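Local coordinates for protein 4-dehydrase (Streptomyces venezuelae, PDB 2PO3) that probably acts as a pyridoxal phosphate-dependent aminotransferase on a TDP-linked sugar in the biosynthesis of desosamine, at residues A[53-56]-A[57-60]. Sequence-based numbering, arbitrary orientation.
Sequences LVRE and FEER
Arg55 and Glu58, one turn apart on the same helix, run side by side in the same direction and show how a buried carboxylate can divide its oxygens between partners. Glu58 OE1 lies obliquely to the guanidinium in a long salt bridge, 3.4 Å from Arg55 NH1, the two planes only 21° apart; a bend at chi2 (-46°) brings the arginine end back toward the glutamate. OE2 is satisfied elsewhere, by a salt bridge to Arg222 and the backbone N of Ala72, while Val54 CG1 packs 3.7 Å from Glu58 OE2. Replacing Glu58 with glutamine would probably leave Arg55 and Arg222, whose NH1 atoms lie close, without the negative charge they share. Along the backbone, i-to-i+4 bonds satisfy Phe57 N (to Leu53 O) and Glu58 N (to Val54 O, 2.8 Å); Glu59 N reaches Arg55 O less straight, at 3.2 Å. Glu56 O accepts Arg60 N at 3.1 Å and, weakly, Glu59 N. Arg60 itself turns to Asp257 rather than Glu56. Helix 52-65 packs Leu53 against helices 31-44 and 246-276, sets Phe57 edge-to-face with Phe196, and through Glu58 reaches strand 69-73, outermost in the sheet of this chain, and helix 215-225.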
loop_
_atom_site.group_PDB
_atom_site.type_symbol
_atom_site.label_atom_id
_atom_site.label_comp_id
_atom_site.label_asym_id
_atom_site.label_seq_id
_atom_site.Cartn_x
_atom_site.Cartn_y
_atom_site.Cartn_z
ATOM N N LEU A 53 -16.315 4.384 6.006
ATOM C CA LEU A 53 -16.060 5.199 4.807
ATOM C C LEU A 53 -15.661 4.278 3.653
ATOM O O LEU A 53 -16.185 4.339 2.546
ATOM C CB LEU A 53 -15.016 6.283 5.107
ATOM C CG LEU A 53 -15.607 7.279 6.105
ATOM C CD1 LEU A 53 -14.605 8.357 6.485
ATOM C CD2 LEU A 53 -16.887 7.907 5.535
ATOM N N VAL A 54 -14.738 3.361 3.949
ATOM C CA VAL A 54 -14.323 2.442 2.933
ATOM C C VAL A 54 -15.514 1.698 2.381
ATOM O O VAL A 54 -15.681 1.567 1.182
ATOM C CB VAL A 54 -13.308 1.467 3.509
ATOM C CG1 VAL A 54 -13.102 0.308 2.546
ATOM C CG2 VAL A 54 -11.990 2.195 3.766
ATOM N N ARG A 55 -16.346 1.194 3.273
ATOM C CA ARG A 55 -17.509 0.446 2.834
ATOM C C ARG A 55 -18.387 1.269 1.944
ATOM O O ARG A 55 -18.882 0.769 0.955
ATOM C CB ARG A 55 -18.342 -0.127 3.984
ATOM C CG ARG A 55 -17.597 -1.242 4.694
ATOM C CD ARG A 55 -16.994 -2.208 3.676
ATOM N NE ARG A 55 -16.828 -3.530 4.242
ATOM C CZ ARG A 55 -15.663 -4.155 4.333
ATOM N NH1 ARG A 55 -14.533 -3.608 3.872
ATOM N NH2 ARG A 55 -15.652 -5.366 4.900
ATOM N N GLU A 56 -18.574 2.521 2.300
ATOM C CA GLU A 56 -19.397 3.395 1.472
ATOM C C GLU A 56 -18.804 3.561 0.073
ATOM O O GLU A 56 -19.451 3.428 -0.977
ATOM C CB GLU A 56 -19.619 4.761 2.144
ATOM C CG GLU A 56 -20.755 5.571 1.488
ATOM C CD GLU A 56 -20.774 7.007 1.958
ATOM O OE1 GLU A 56 -20.441 7.331 3.089
ATOM O OE2 GLU A 56 -21.144 7.866 1.028
ATOM N N PHE A 57 -17.522 3.850 0.073
ATOM C CA PHE A 57 -16.768 4.026 -1.167
ATOM C C PHE A 57 -16.882 2.764 -2.028
ATOM O O PHE A 57 -17.254 2.802 -3.190
ATOM C CB PHE A 57 -15.289 4.320 -0.802
ATOM C CG PHE A 57 -14.347 4.607 -1.957
ATOM C CD1 PHE A 57 -14.381 5.840 -2.605
ATOM C CD2 PHE A 57 -13.407 3.668 -2.388
ATOM C CE1 PHE A 57 -13.512 6.118 -3.659
ATOM C CE2 PHE A 57 -12.527 3.924 -3.440
ATOM C CZ PHE A 57 -12.600 5.156 -4.084
ATOM N N GLU A 58 -16.585 1.618 -1.436
ATOM C CA GLU A 58 -16.652 0.356 -2.153
ATOM C C GLU A 58 -17.952 0.211 -2.895
ATOM O O GLU A 58 -18.027 -0.339 -4.007
ATOM C CB GLU A 58 -16.423 -0.850 -1.208
ATOM C CG GLU A 58 -14.961 -0.975 -0.761
ATOM C CD GLU A 58 -14.838 -2.030 0.277
ATOM O OE1 GLU A 58 -15.766 -2.344 0.977
ATOM O OE2 GLU A 58 -13.661 -2.578 0.350
ATOM N N GLU A 59 -18.992 0.709 -2.235
ATOM C CA GLU A 59 -20.339 0.637 -2.770
ATOM C C GLU A 59 -20.532 1.477 -4.028
ATOM O O GLU A 59 -21.010 1.000 -5.068
ATOM C CB GLU A 59 -21.350 0.991 -1.668
ATOM C CG GLU A 59 -22.800 0.767 -2.129
ATOM C CD GLU A 59 -23.763 1.428 -1.199
ATOM O OE1 GLU A 59 -24.522 0.788 -0.487
ATOM O OE2 GLU A 59 -23.643 2.743 -1.181
ATOM N N ARG A 60 -20.154 2.749 -3.890
ATOM C CA ARG A 60 -20.247 3.650 -4.991
ATOM C C ARG A 60 -19.353 3.112 -6.097
ATOM O O ARG A 60 -19.760 2.958 -7.253
ATOM C CB ARG A 60 -19.894 5.066 -4.561
ATOM C CG ARG A 60 -20.707 5.526 -3.361
ATOM C CD ARG A 60 -20.370 6.961 -3.008
ATOM N NE ARG A 60 -20.554 7.889 -4.129
ATOM C CZ ARG A 60 -20.254 9.196 -4.045
ATOM N NH1 ARG A 60 -19.828 9.741 -2.900
ATOM N NH2 ARG A 60 -20.455 9.988 -5.096
#